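Local coordinates for protein acyl-CoA thioesterase (Alicyclobacillus acidocaldarius subsp. acidocaldarius, PDB 3RQB) that is of uncertain function but, as a hot dog-fold member of the acyl-CoA thioesterase family, probably hydrolyses acyl-CoA thioesters, at residues Q164-M172 and E229-T237; L7-A15 and D174-A184. One frame throughout, in Å; residues are numbered along the deposited sequence.

How the contacts relate
Starting from the N terminus, the chain first lays down segment 7-15, then travels through the strands of the N-terminal hot dog half before reaching 164-172, the first partner in contact 1. Almost at once it enters 174-184, which returns to 7-15 and closes the 158-residue loop of contact 2. It then runs through helices 182-188 and 195-200, strand 206-215 and helix 219-224 to 229-237, which closes contact 1. The two loops therefore cross rather than nest. Contact 1 pairs strands 168-174 and 230-240, whereas contact 2 fastens the N-terminal helix to the loop before helix 182-188 and to its first turn. Their centres lie about 23 Å apart, yet Leu-230 CD1 packs 3.9 Å from Leu-180 CD2.

Contact 1. Residues Q164-M172 and E229-T237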
ATOM      1  N   GLN B 164     -13.580  20.653  -9.524  1.00 70.13           N
ATOM      2  CA  GLN B 164     -13.552  19.759 -10.674  1.00 73.32           C
ATOM      3  C   GLN B 164     -12.443  18.707 -10.642  1.00 67.55           C
ATOM      4  O   GLN B 164     -12.345  17.875 -11.542  1.00 63.85           O
ATOM      5  CB  GLN B 164     -13.489  20.593 -11.961  1.00 80.99           C
ATOM      6  CG  GLN B 164     -14.558  21.676 -11.993  1.00 89.32           C
ATOM      7  CD  GLN B 164     -14.349  22.655 -13.132  1.00 93.51           C
ATOM      8  OE1 GLN B 164     -13.456  22.470 -13.963  1.00 92.45           O
ATOM      9  NE2 GLN B 164     -15.167  23.703 -13.179  1.00 94.11           N
ATOM     10  N   ASP B 165     -11.614  18.748  -9.606  1.00 65.96           N
ATOM     11  CA  ASP B 165     -10.599  17.724  -9.413  1.00 69.65           C
ATOM     12  C   ASP B 165     -11.002  16.751  -8.307  1.00 74.36           C
ATOM     13  O   ASP B 165     -12.073  16.884  -7.713  1.00 81.07           O
ATOM     14  CB  ASP B 165      -9.252  18.358  -9.086  1.00 72.24           C
ATOM     15  CG  ASP B 165      -9.343  19.351  -7.952  1.00 75.50           C
ATOM     16  OD1 ASP B 165      -8.934  18.999  -6.827  1.00 74.47           O
ATOM     17  OD2 ASP B 165      -9.839  20.476  -8.184  1.00 76.57           O
ATOM     18  N   ALA B 166     -10.142  15.770  -8.045  1.00 70.77           N
ATOM     19  CA  ALA B 166     -10.428  14.711  -7.074  1.00 67.92           C
ATOM     20  C   ALA B 166      -9.857  14.935  -5.669  1.00 63.30           C
ATOM     21  O   ALA B 166      -9.912  14.043  -4.836  1.00 63.80           O
ATOM     22  CB  ALA B 166      -9.987  13.362  -7.623  1.00 70.04           C
ATOM     23  N   THR B 167      -9.258  16.094  -5.430  1.00 62.20           N
ATOM     24  CA  THR B 167      -8.533  16.333  -4.178  1.00 58.24           C
ATOM     25  C   THR B 167      -9.410  16.865  -3.040  1.00 50.55           C
ATOM     26  O   THR B 167     -10.108  17.864  -3.193  1.00 56.22           O
ATOM     27  CB  THR B 167      -7.339  17.302  -4.398  1.00 53.15           C
ATOM     28  OG1 THR B 167      -6.332  16.668  -5.209  1.00 49.52           O
ATOM     29  CG2 THR B 167      -6.740  17.723  -3.067  1.00 48.73           C
ATOM     30  N   THR B 168      -9.348  16.195  -1.894  1.00 43.69           N
ATOM     31  CA  THR B 168     -10.115  16.593  -0.715  1.00 50.63           C
ATOM     32  C   THR B 168      -9.220  17.041   0.437  1.00 47.38           C
ATOM     33  O   THR B 168      -8.177  16.432   0.698  1.00 37.81           O
ATOM     34  CB  THR B 168     -10.996  15.430  -0.197  1.00 59.56           C
ATOM     35  OG1 THR B 168     -12.079  15.208  -1.105  1.00 66.62           O
ATOM     36  CG2 THR B 168     -11.566  15.743   1.186  1.00 55.57           C
ATOM     37  N   TYR B 169      -9.625  18.119   1.109  1.00 51.80           N
ATOM     38  CA  TYR B 169      -9.050  18.498   2.404  1.00 47.27           C
ATOM     39  C   TYR B 169     -10.145  18.449   3.463  1.00 43.95           C
ATOM     40  O   TYR B 169     -11.259  18.914   3.222  1.00 47.35           O
ATOM     41  CB  TYR B 169      -8.487  19.921   2.391  1.00 42.80           C
ATOM     42  CG  TYR B 169      -7.409  20.215   1.365  1.00 51.90           C
ATOM     43  CD1 TYR B 169      -6.706  19.196   0.730  1.00 60.77           C
ATOM     44  CD2 TYR B 169      -7.091  21.533   1.040  1.00 52.06           C
ATOM     45  CE1 TYR B 169      -5.715  19.492  -0.213  1.00 68.07           C
ATOM     46  CE2 TYR B 169      -6.111  21.838   0.110  1.00 57.04           C
ATOM     47  CZ  TYR B 169      -5.424  20.822  -0.520  1.00 64.85           C
ATOM     48  OH  TYR B 169      -4.448  21.144  -1.450  1.00 60.52           O
ATOM     49  N   GLN B 170      -9.843  17.891   4.631  1.00 37.77           N
ATOM     50  CA  GLN B 170     -10.795  17.948   5.730  1.00 42.85           C
ATOM     51  C   GLN B 170     -10.155  17.939   7.114  1.00 46.70           C
ATOM     52  O   GLN B 170      -9.112  17.318   7.342  1.00 43.76           O
ATOM     53  CB  GLN B 170     -11.801  16.803   5.622  1.00 48.06           C
ATOM     54  CG  GLN B 170     -11.216  15.427   5.894  1.00 50.74           C
ATOM     55  CD  GLN B 170     -12.081  14.312   5.316  1.00 52.10           C
ATOM     56  OE1 GLN B 170     -12.780  14.509   4.314  1.00 47.16           O
ATOM     57  NE2 GLN B 170     -12.035  13.132   5.946  1.00 52.51           N
ATOM     58  N   TRP B 171     -10.797  18.641   8.036  1.00 47.98           N
ATOM     59  CA  TRP B 171     -10.485  18.481   9.438  1.00 51.95           C
ATOM     60  C   TRP B 171     -11.338  17.332   9.918  1.00 57.96           C
ATOM     61  O   TRP B 171     -12.522  17.238   9.581  1.00 63.01           O
ATOM     62  CB  TRP B 171     -10.827  19.741  10.225  1.00 56.12           C
ATOM     63  CG  TRP B 171      -9.947  20.905   9.903  1.00 57.73           C
ATOM     64  CD1 TRP B 171     -10.305  22.053   9.251  1.00 55.62           C
ATOM     65  CD2 TRP B 171      -8.555  21.035  10.216  1.00 59.44           C
ATOM     66  NE1 TRP B 171      -9.223  22.889   9.140  1.00 57.03           N
ATOM     67  CE2 TRP B 171      -8.136  22.292   9.725  1.00 58.54           C
ATOM     68  CE3 TRP B 171      -7.622  20.211  10.863  1.00 56.49           C
ATOM     69  CZ2 TRP B 171      -6.818  22.747   9.860  1.00 50.42           C
ATOM     70  CZ3 TRP B 171      -6.313  20.663  10.998  1.00 50.11           C
ATOM     71  CH2 TRP B 171      -5.926  21.920  10.496  1.00 46.97           C
HETATM   72  N   MSE B 172     -10.731  16.447  10.692  1.00 57.45           N
HETATM   73  CA  MSE B 172     -11.440  15.285  11.190  1.00 53.21           C
HETATM   74  C   MSE B 172     -10.873  14.831  12.529  1.00 52.12           C
HETATM   75  O   MSE B 172      -9.668  14.947  12.795  1.00 48.39           O
HETATM   76  CB  MSE B 172     -11.330  14.145  10.180  1.00 54.30           C
HETATM   77  CG  MSE B 172      -9.909  13.639  10.046  1.00 58.32           C
HETATM   78 SE   MSE B 172      -9.501  12.822   8.342  0.59 74.13          SE
HETATM   79  CE  MSE B 172      -7.578  12.639   8.576  1.00 86.46           C
ATOM     80  N   GLU B 229      -7.939  17.822  16.543  1.00 65.17           N
ATOM     81  CA  GLU B 229      -8.390  17.512  15.187  1.00 57.44           C
ATOM     82  C   GLU B 229      -7.203  17.312  14.248  1.00 56.60           C
ATOM     83  O   GLU B 229      -6.096  17.766  14.533  1.00 48.38           O
ATOM     84  CB  GLU B 229      -9.312  18.613  14.646  1.00 51.49           C
ATOM     85  CG  GLU B 229     -10.649  18.696  15.353  1.00 56.50           C
ATOM     86  CD  GLU B 229     -11.603  19.683  14.708  1.00 58.62           C
ATOM     87  OE1 GLU B 229     -12.156  19.360  13.625  1.00 60.35           O
ATOM     88  OE2 GLU B 229     -11.799  20.774  15.299  1.00 52.43           O
ATOM     89  N   LEU B 230      -7.431  16.617  13.137  1.00 62.88           N
ATOM     90  CA  LEU B 230      -6.373  16.379  12.158  1.00 61.45           C
ATOM     91  C   LEU B 230      -6.792  16.794  10.758  1.00 58.23           C
ATOM     92  O   LEU B 230      -7.985  16.916  10.455  1.00 55.36           O
ATOM     93  CB  LEU B 230      -5.988  14.908  12.138  1.00 57.81           C
ATOM     94  CG  LEU B 230      -5.828  14.317  13.529  1.00 52.76           C
ATOM     95  CD1 LEU B 230      -5.613  12.822  13.428  1.00 46.35           C
ATOM     96  CD2 LEU B 230      -4.681  15.006  14.243  1.00 54.59           C
ATOM     97  N   LEU B 231      -5.795  17.000   9.906  1.00 52.67           N
ATOM     98  CA  LEU B 231      -6.061  17.361   8.531  1.00 45.79           C
ATOM     99  C   LEU B 231      -5.700  16.230   7.598  1.00 39.37           C
ATOM    100  O   LEU B 231      -4.527  15.893   7.446  1.00 46.10           O
ATOM    101  CB  LEU B 231      -5.259  18.588   8.136  1.00 53.33           C
ATOM    102  CG  LEU B 231      -5.692  19.036   6.746  1.00 62.62           C
ATOM    103  CD1 LEU B 231      -7.074  19.654   6.846  1.00 62.34           C
ATOM    104  CD2 LEU B 231      -4.692  20.001   6.120  1.00 67.09           C
ATOM    105  N   GLY B 232      -6.706  15.627   6.985  1.00 41.14           N
ATOM    106  CA  GLY B 232      -6.458  14.650   5.942  1.00 44.43           C
ATOM    107  C   GLY B 232      -6.429  15.280   4.558  1.00 47.50           C
ATOM    108  O   GLY B 232      -7.090  16.287   4.300  1.00 42.24           O
ATOM    109  N   VAL B 233      -5.664  14.671   3.662  1.00 52.14           N
ATOM    110  CA  VAL B 233      -5.659  15.051   2.260  1.00 49.97           C
ATOM    111  C   VAL B 233      -5.747  13.787   1.425  1.00 50.54           C
ATOM    112  O   VAL B 233      -4.821  12.978   1.411  1.00 51.97           O
ATOM    113  CB  VAL B 233      -4.353  15.762   1.871  1.00 48.18           C
ATOM    114  CG1 VAL B 233      -4.377  16.132   0.380  1.00 49.55           C
ATOM    115  CG2 VAL B 233      -4.118  16.985   2.757  1.00 43.93           C
ATOM    116  N   ALA B 234      -6.837  13.634   0.691  1.00 50.36           N
ATOM    117  CA  ALA B 234      -6.982  12.471  -0.159  1.00 49.04           C
ATOM    118  C   ALA B 234      -7.043  12.931  -1.595  1.00 53.58           C
ATOM    119  O   ALA B 234      -7.780  13.859  -1.932  1.00 59.53           O
ATOM    120  CB  ALA B 234      -8.232  11.695   0.209  1.00 48.68           C
ATOM    121  N   ARG B 235      -6.253  12.284  -2.436  1.00 52.35           N
ATOM    122  CA  ARG B 235      -6.248  12.589  -3.858  1.00 53.38           C
ATOM    123  C   ARG B 235      -6.442  11.289  -4.618  1.00 48.66           C
ATOM    124  O   ARG B 235      -6.411  10.196  -4.041  1.00 40.74           O
ATOM    125  CB  ARG B 235      -4.964  13.322  -4.289  1.00 55.81           C
ATOM    126  CG  ARG B 235      -3.732  12.441  -4.474  1.00 68.33           C
ATOM    127  CD  ARG B 235      -2.478  13.256  -4.838  1.00 79.70           C
ATOM    128  NE  ARG B 235      -1.272  12.421  -4.925  1.00 93.04           N
ATOM    129  CZ  ARG B 235      -0.756  11.931  -6.056  1.00100.47           C
ATOM    130  NH1 ARG B 235      -1.335  12.190  -7.228  1.00104.64           N
ATOM    131  NH2 ARG B 235       0.345  11.180  -6.018  1.00 97.33           N
ATOM    132  N   ALA B 236      -6.712  11.414  -5.905  1.00 53.72           N
ATOM    133  CA  ALA B 236      -6.889  10.246  -6.741  1.00 55.59           C
ATOM    134  C   ALA B 236      -5.852  10.287  -7.835  1.00 53.70           C
ATOM    135  O   ALA B 236      -5.247  11.324  -8.100  1.00 53.04           O
ATOM    136  CB  ALA B 236      -8.285  10.227  -7.340  1.00 59.45           C
ATOM    137  N   THR B 237      -5.618   9.142  -8.451  1.00 59.79           N
ATOM    138  CA  THR B 237      -4.661   9.074  -9.541  1.00 60.25           C
ATOM    139  C   THR B 237      -5.388   8.865 -10.868  1.00 56.08           C
ATOM    140  O   THR B 237      -5.363   9.726 -11.744  1.00 55.45           O
ATOM    141  CB  THR B 237      -3.627   7.978  -9.298  1.00 59.97           C
ATOM    142  OG1 THR B 237      -3.341   7.903  -7.895  1.00 58.47           O
ATOM    143  CG2 THR B 237      -2.357   8.299 -10.051  1.00 62.15           C
TER
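Thr-168 to Met-172 pair residue by residue with Ala-234 to Leu-230, joining two neighbouring antiparallel strands of the C-terminal hot dog domain and illustrating how one backbone pattern can serve two different faces. Six backbone hydrogen bonds hold the strands, two at each of the hydrogen-bonded pairs Thr-168/Ala-234, Gln-170/Gly-232 and Met-172/Leu-230. Thr-168 N to Ala-234 O, at 2.8 Å, is the straightest, with 173° at the hydrogen. Between them, CA-H...O contacts such as Val-233 CA to Thr-168 O (3.3 Å) fill the intervals.

Apolar and aromatic contacts gather on the face carrying the non-hydrogen-bonded pairs. With CG anti to the backbone N (chi1 -173°) and the second torsion at 72°, Leu-231 sets CD1 over the middle of one indole face of Trp-171, a CH-pi contact 4.0 Å from the centroid of the six-membered ring, while its CB approaches the ring at CZ3. Val-233 lies alongside Tyr-169, pointing the same way, and touches the phenol at its edge, CG1 to CE1 at 3.7 Å. Ile-155 of strand 150-156 adds to this face.

Several polar ends find partners beyond the two strands: Trp-171 NE1 bonds to Pro-130 O, Glu-229 OE2 forms a salt bridge with Arg-153, and Thr-168 OG1 bonds to Gly-157 O. Just before the strand, Asp-165 OD1 accepts from Thr-167 N in an Asx turn, its other oxygen bridging to Arg-156.

The face of Thr-168 and Ala-234 is covered by helix 195-200. On this same face the chain of selenomethionine Met-172 runs out extended beyond CG and lays its methyl across the backbone of Gly-232, CE lying 3.5 Å from both N and CA.

Contact 2. Residues L7-A15 and D174-A184; sequences LVTHAFDDA and DDPPRPLDHAA
The N-terminal helix 11-15 docks against the loop leading into helix 182-188, where one arginine, Arg-178, meets three successive kinds of partner from His-10, Phe-12 and Asp-13. This is a clear case of a long side chain using its whole length. Arg-178 leaves the backbone with CG opposite its own N (chi1 165°) and stays extended to NE. Its aliphatic part crosses the His-10 imidazole, with CD over the middle of the ring face, 3.7 Å from the centroid. Further out, Phe-12 CD1 sits over the middle of the guanidinium face, 3.4 Å from Arg-178 CZ, with the planes inclined by 39°.

The charged end is held between two carboxylates. Asp-13 OD1 forms a salt bridge with Arg-178 NH2 through its syn lone pair, the oxygen sitting 18° out of the guanidinium plane, and weaker bonds run from NE to both Asp-13 oxygens. From NH1 a straight bond of 3.3 Å reaches Asp-181 OD1, in the guanidinium plane but from above that of the carboxylate. These links probably keep all three groups charged and limit rotation of the guanidinium.

The far end of the Phe-12 ring reaches helix 182-188, with CZ 3.9 Å from Ala-183 CB and 4.0 Å from Ala-184 CB. Ile-43 and Ala-46 of helix 41-53 also pack on Phe-12. Ala-184 N reaches Asp-181 OD1 as well (3.1 Å), on its syn side and from the other side of the carboxylate plane: the classic side-chain N-cap of an alpha-helix, here tied into a salt-bridge network.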
ATOM      1  N   LEU B   7     -17.796   3.672  34.407  1.00 93.85           N
ATOM      2  CA  LEU B   7     -17.109   3.074  33.263  1.00 93.28           C
ATOM      3  C   LEU B   7     -17.916   3.254  31.985  1.00 95.51           C
ATOM      4  O   LEU B   7     -18.959   2.625  31.820  1.00101.06           O
ATOM      5  CB  LEU B   7     -16.868   1.575  33.491  1.00 91.08           C
ATOM      6  CG  LEU B   7     -15.896   1.116  34.583  1.00 92.98           C
ATOM      7  CD1 LEU B   7     -15.729  -0.402  34.548  1.00 91.86           C
ATOM      8  CD2 LEU B   7     -14.539   1.805  34.448  1.00 92.82           C
ATOM      9  N   VAL B   8     -17.444   4.104  31.079  1.00 91.60           N
ATOM     10  CA  VAL B   8     -18.123   4.267  29.795  1.00 86.08           C
ATOM     11  C   VAL B   8     -17.230   3.802  28.660  1.00 85.39           C
ATOM     12  O   VAL B   8     -16.056   4.143  28.613  1.00 81.65           O
ATOM     13  CB  VAL B   8     -18.531   5.727  29.524  1.00 76.23           C
ATOM     14  CG1 VAL B   8     -19.324   5.813  28.225  1.00 69.31           C
ATOM     15  CG2 VAL B   8     -19.342   6.283  30.685  1.00 72.37           C
ATOM     16  N   THR B   9     -17.791   3.020  27.747  1.00 87.58           N
ATOM     17  CA  THR B   9     -17.048   2.586  26.575  1.00 83.53           C
ATOM     18  C   THR B   9     -17.277   3.531  25.408  1.00 70.88           C
ATOM     19  O   THR B   9     -18.419   3.800  25.022  1.00 60.57           O
ATOM     20  CB  THR B   9     -17.474   1.186  26.125  1.00 92.27           C
ATOM     21  OG1 THR B   9     -18.909   1.101  26.145  1.00100.69           O
ATOM     22  CG2 THR B   9     -16.874   0.125  27.038  1.00 87.79           C
ATOM     23  N   HIS B  10     -16.184   4.032  24.847  1.00 69.94           N
ATOM     24  CA  HIS B  10     -16.249   4.762  23.590  1.00 67.35           C
ATOM     25  C   HIS B  10     -16.616   3.772  22.494  1.00 65.10           C
ATOM     26  O   HIS B  10     -16.128   2.638  22.483  1.00 65.20           O
ATOM     27  CB  HIS B  10     -14.908   5.418  23.264  1.00 64.96           C
ATOM     28  CG  HIS B  10     -14.945   6.287  22.047  1.00 68.45           C
ATOM     29  ND1 HIS B  10     -14.878   7.664  22.109  1.00 70.22           N
ATOM     30  CD2 HIS B  10     -15.054   5.978  20.733  1.00 68.56           C
ATOM     31  CE1 HIS B  10     -14.939   8.164  20.887  1.00 63.43           C
ATOM     32  NE2 HIS B  10     -15.046   7.161  20.033  1.00 62.01           N
ATOM     33  N   ALA B  11     -17.469   4.203  21.574  1.00 61.35           N
ATOM     34  CA  ALA B  11     -17.957   3.332  20.510  1.00 63.24           C
ATOM     35  C   ALA B  11     -16.819   2.600  19.827  1.00 63.98           C
ATOM     36  O   ALA B  11     -16.863   1.384  19.659  1.00 63.99           O
ATOM     37  CB  ALA B  11     -18.724   4.142  19.488  1.00 68.51           C
ATOM     38  N   PHE B  12     -15.801   3.354  19.434  1.00 63.15           N
ATOM     39  CA  PHE B  12     -14.631   2.793  18.784  1.00 60.84           C
ATOM     40  C   PHE B  12     -14.045   1.628  19.579  1.00 62.97           C
ATOM     41  O   PHE B  12     -13.845   0.534  19.042  1.00 64.70           O
ATOM     42  CB  PHE B  12     -13.568   3.874  18.608  1.00 60.05           C
ATOM     43  CG  PHE B  12     -12.316   3.385  17.947  1.00 60.33           C
ATOM     44  CD1 PHE B  12     -11.338   2.732  18.678  1.00 60.44           C
ATOM     45  CD2 PHE B  12     -12.118   3.569  16.590  1.00 62.30           C
ATOM     46  CE1 PHE B  12     -10.184   2.278  18.066  1.00 61.56           C
ATOM     47  CE2 PHE B  12     -10.964   3.116  15.972  1.00 64.63           C
ATOM     48  CZ  PHE B  12      -9.995   2.471  16.710  1.00 62.74           C
ATOM     49  N   ASP B  13     -13.759   1.863  20.855  1.00 59.01           N
ATOM     50  CA  ASP B  13     -13.220   0.808  21.702  1.00 61.01           C
ATOM     51  C   ASP B  13     -14.231  -0.329  21.821  1.00 54.49           C
ATOM     52  O   ASP B  13     -13.882  -1.481  22.103  1.00 45.12           O
ATOM     53  CB  ASP B  13     -12.865   1.371  23.078  1.00 62.99           C
ATOM     54  CG  ASP B  13     -11.817   2.450  22.997  1.00 63.54           C
ATOM     55  OD1 ASP B  13     -10.892   2.293  22.179  1.00 63.42           O
ATOM     56  OD2 ASP B  13     -11.915   3.452  23.733  1.00 64.06           O
ATOM     57  N   ASP B  14     -15.492   0.012  21.599  1.00 55.88           N
ATOM     58  CA  ASP B  14     -16.562  -0.960  21.668  1.00 62.46           C
ATOM     59  C   ASP B  14     -16.547  -1.848  20.426  1.00 57.18           C
ATOM     60  O   ASP B  14     -16.653  -3.062  20.520  1.00 58.67           O
ATOM     61  CB  ASP B  14     -17.902  -0.243  21.817  1.00 78.13           C
ATOM     62  CG  ASP B  14     -18.910  -1.049  22.605  1.00 93.83           C
ATOM     63  OD1 ASP B  14     -19.881  -1.542  21.989  1.00100.08           O
ATOM     64  OD2 ASP B  14     -18.724  -1.195  23.835  1.00 97.45           O
ATOM     65  N   ALA B  15     -16.393  -1.241  19.257  1.00 56.72           N
ATOM     66  CA  ALA B  15     -16.357  -1.994  18.003  1.00 60.39           C
ATOM     67  C   ALA B  15     -15.119  -2.869  17.896  1.00 63.13           C
ATOM     68  O   ALA B  15     -15.174  -3.991  17.387  1.00 67.10           O
ATOM     69  CB  ALA B  15     -16.409  -1.049  16.826  1.00 62.65           C
ATOM     70  N   ASP B 174     -12.161  11.774  15.886  1.00 54.57           N
ATOM     71  CA  ASP B 174     -13.191  10.918  16.452  1.00 60.37           C
ATOM     72  C   ASP B 174     -14.256  11.808  17.050  1.00 64.49           C
ATOM     73  O   ASP B 174     -13.953  12.854  17.620  1.00 66.95           O
ATOM     74  CB  ASP B 174     -12.623  10.043  17.567  1.00 66.29           C
ATOM     75  CG  ASP B 174     -11.473   9.167  17.100  1.00 74.55           C
ATOM     76  OD1 ASP B 174     -10.317   9.402  17.537  1.00 77.46           O
ATOM     77  OD2 ASP B 174     -11.733   8.243  16.297  1.00 71.43           O
ATOM     78  N   ASP B 175     -15.507  11.401  16.905  1.00 67.15           N
ATOM     79  CA  ASP B 175     -16.563  11.979  17.711  1.00 70.94           C
ATOM     80  C   ASP B 175     -17.296  10.815  18.366  1.00 70.99           C
ATOM     81  O   ASP B 175     -17.472   9.765  17.747  1.00 75.13           O
ATOM     82  CB  ASP B 175     -17.523  12.806  16.842  1.00 71.99           C
ATOM     83  CG  ASP B 175     -18.451  13.705  17.672  1.00 70.27           C
ATOM     84  OD1 ASP B 175     -17.949  14.429  18.569  1.00 64.59           O
ATOM     85  OD2 ASP B 175     -19.682  13.685  17.425  1.00 68.65           O
ATOM     86  N   PRO B 176     -17.682  10.972  19.641  1.00 63.33           N
ATOM     87  CA  PRO B 176     -17.207  12.039  20.519  1.00 58.97           C
ATOM     88  C   PRO B 176     -15.712  11.899  20.707  1.00 58.06           C
ATOM     89  O   PRO B 176     -15.164  10.817  20.471  1.00 52.79           O
ATOM     90  CB  PRO B 176     -17.920  11.744  21.843  1.00 57.08           C
ATOM     91  CG  PRO B 176     -18.310  10.330  21.761  1.00 56.99           C
ATOM     92  CD  PRO B 176     -18.645  10.102  20.326  1.00 58.97           C
ATOM     93  N   PRO B 177     -15.063  12.978  21.156  1.00 61.20           N
ATOM     94  CA  PRO B 177     -13.601  13.117  21.158  1.00 57.19           C
ATOM     95  C   PRO B 177     -12.942  11.924  21.807  1.00 58.65           C
ATOM     96  O   PRO B 177     -13.400  11.454  22.852  1.00 60.06           O
ATOM     97  CB  PRO B 177     -13.368  14.372  22.003  1.00 50.79           C
ATOM     98  CG  PRO B 177     -14.621  14.514  22.837  1.00 53.40           C
ATOM     99  CD  PRO B 177     -15.724  14.019  21.964  1.00 57.44           C
ATOM    100  N   ARG B 178     -11.896  11.410  21.178  1.00 59.77           N
ATOM    101  CA  ARG B 178     -11.166  10.304  21.777  1.00 60.03           C
ATOM    102  C   ARG B 178      -9.681  10.464  21.525  1.00 62.61           C
ATOM    103  O   ARG B 178      -9.273  10.844  20.427  1.00 68.19           O
ATOM    104  CB  ARG B 178     -11.664   8.975  21.196  1.00 51.74           C
ATOM    105  CG  ARG B 178     -10.774   7.772  21.463  1.00 46.28           C
ATOM    106  CD  ARG B 178     -11.307   6.542  20.726  1.00 52.56           C
ATOM    107  NE  ARG B 178     -10.685   5.284  21.152  1.00 55.71           N
ATOM    108  CZ  ARG B 178      -9.529   4.824  20.676  1.00 53.64           C
ATOM    109  NH1 ARG B 178      -8.857   5.528  19.767  1.00 53.36           N
ATOM    110  NH2 ARG B 178      -9.040   3.669  21.111  1.00 44.53           N
ATOM    111  N   PRO B 179      -8.863  10.128  22.534  1.00 58.81           N
ATOM    112  CA  PRO B 179      -7.411  10.240  22.417  1.00 62.12           C
ATOM    113  C   PRO B 179      -6.930   9.417  21.249  1.00 66.80           C
ATOM    114  O   PRO B 179      -7.517   8.382  20.930  1.00 66.43           O
ATOM    115  CB  PRO B 179      -6.914   9.648  23.729  1.00 57.61           C
ATOM    116  CG  PRO B 179      -8.015   9.960  24.690  1.00 50.71           C
ATOM    117  CD  PRO B 179      -9.272   9.771  23.900  1.00 53.36           C
ATOM    118  N   LEU B 180      -5.872   9.885  20.607  1.00 69.82           N
ATOM    119  CA  LEU B 180      -5.422   9.255  19.384  1.00 67.18           C
ATOM    120  C   LEU B 180      -4.460   8.123  19.668  1.00 61.84           C
ATOM    121  O   LEU B 180      -3.581   8.252  20.516  1.00 56.44           O
ATOM    122  CB  LEU B 180      -4.755  10.271  18.467  1.00 65.58           C
ATOM    123  CG  LEU B 180      -4.472   9.701  17.080  1.00 65.31           C
ATOM    124  CD1 LEU B 180      -5.750   9.138  16.460  1.00 61.93           C
ATOM    125  CD2 LEU B 180      -3.865  10.764  16.191  1.00 68.95           C
ATOM    126  N   ASP B 181      -4.648   7.012  18.959  1.00 60.97           N
ATOM    127  CA  ASP B 181      -3.698   5.905  18.963  1.00 58.53           C
ATOM    128  C   ASP B 181      -3.617   5.323  17.557  1.00 51.35           C
ATOM    129  O   ASP B 181      -4.215   5.852  16.632  1.00 52.39           O
ATOM    130  CB  ASP B 181      -4.086   4.838  19.993  1.00 62.00           C
ATOM    131  CG  ASP B 181      -5.245   3.968  19.541  1.00 67.23           C
ATOM    132  OD1 ASP B 181      -6.001   4.381  18.639  1.00 66.65           O
ATOM    133  OD2 ASP B 181      -5.402   2.863  20.101  1.00 73.58           O
ATOM    134  N   HIS B 182      -2.889   4.233  17.383  1.00 45.90           N
ATOM    135  CA  HIS B 182      -2.634   3.736  16.035  1.00 45.67           C
ATOM    136  C   HIS B 182      -3.875   3.246  15.299  1.00 41.74           C
ATOM    137  O   HIS B 182      -4.118   3.625  14.152  1.00 33.22           O
ATOM    138  CB  HIS B 182      -1.540   2.670  16.058  1.00 53.88           C
ATOM    139  CG  HIS B 182      -0.207   3.202  16.489  1.00 64.17           C
ATOM    140  ND1 HIS B 182       0.718   3.711  15.599  1.00 68.11           N
ATOM    141  CD2 HIS B 182       0.348   3.331  17.718  1.00 66.27           C
ATOM    142  CE1 HIS B 182       1.787   4.117  16.259  1.00 70.88           C
ATOM    143  NE2 HIS B 182       1.588   3.898  17.548  1.00 70.07           N
ATOM    144  N   ALA B 183      -4.673   2.411  15.949  1.00 48.16           N
ATOM    145  CA  ALA B 183      -5.840   1.863  15.264  1.00 51.07           C
ATOM    146  C   ALA B 183      -6.833   2.966  14.862  1.00 50.50           C
ATOM    147  O   ALA B 183      -7.376   2.957  13.757  1.00 48.08           O
ATOM    148  CB  ALA B 183      -6.509   0.772  16.108  1.00 41.48           C
ATOM    149  N   ALA B 184      -7.047   3.924  15.758  1.00 48.98           N
ATOM    150  CA  ALA B 184      -7.986   5.013  15.512  1.00 47.12           C
ATOM    151  C   ALA B 184      -7.525   5.780  14.291  1.00 51.40           C
ATOM    152  O   ALA B 184      -8.327   6.267  13.474  1.00 48.12           O
ATOM    153  CB  ALA B 184      -8.036   5.932  16.712  1.00 44.53           C
TER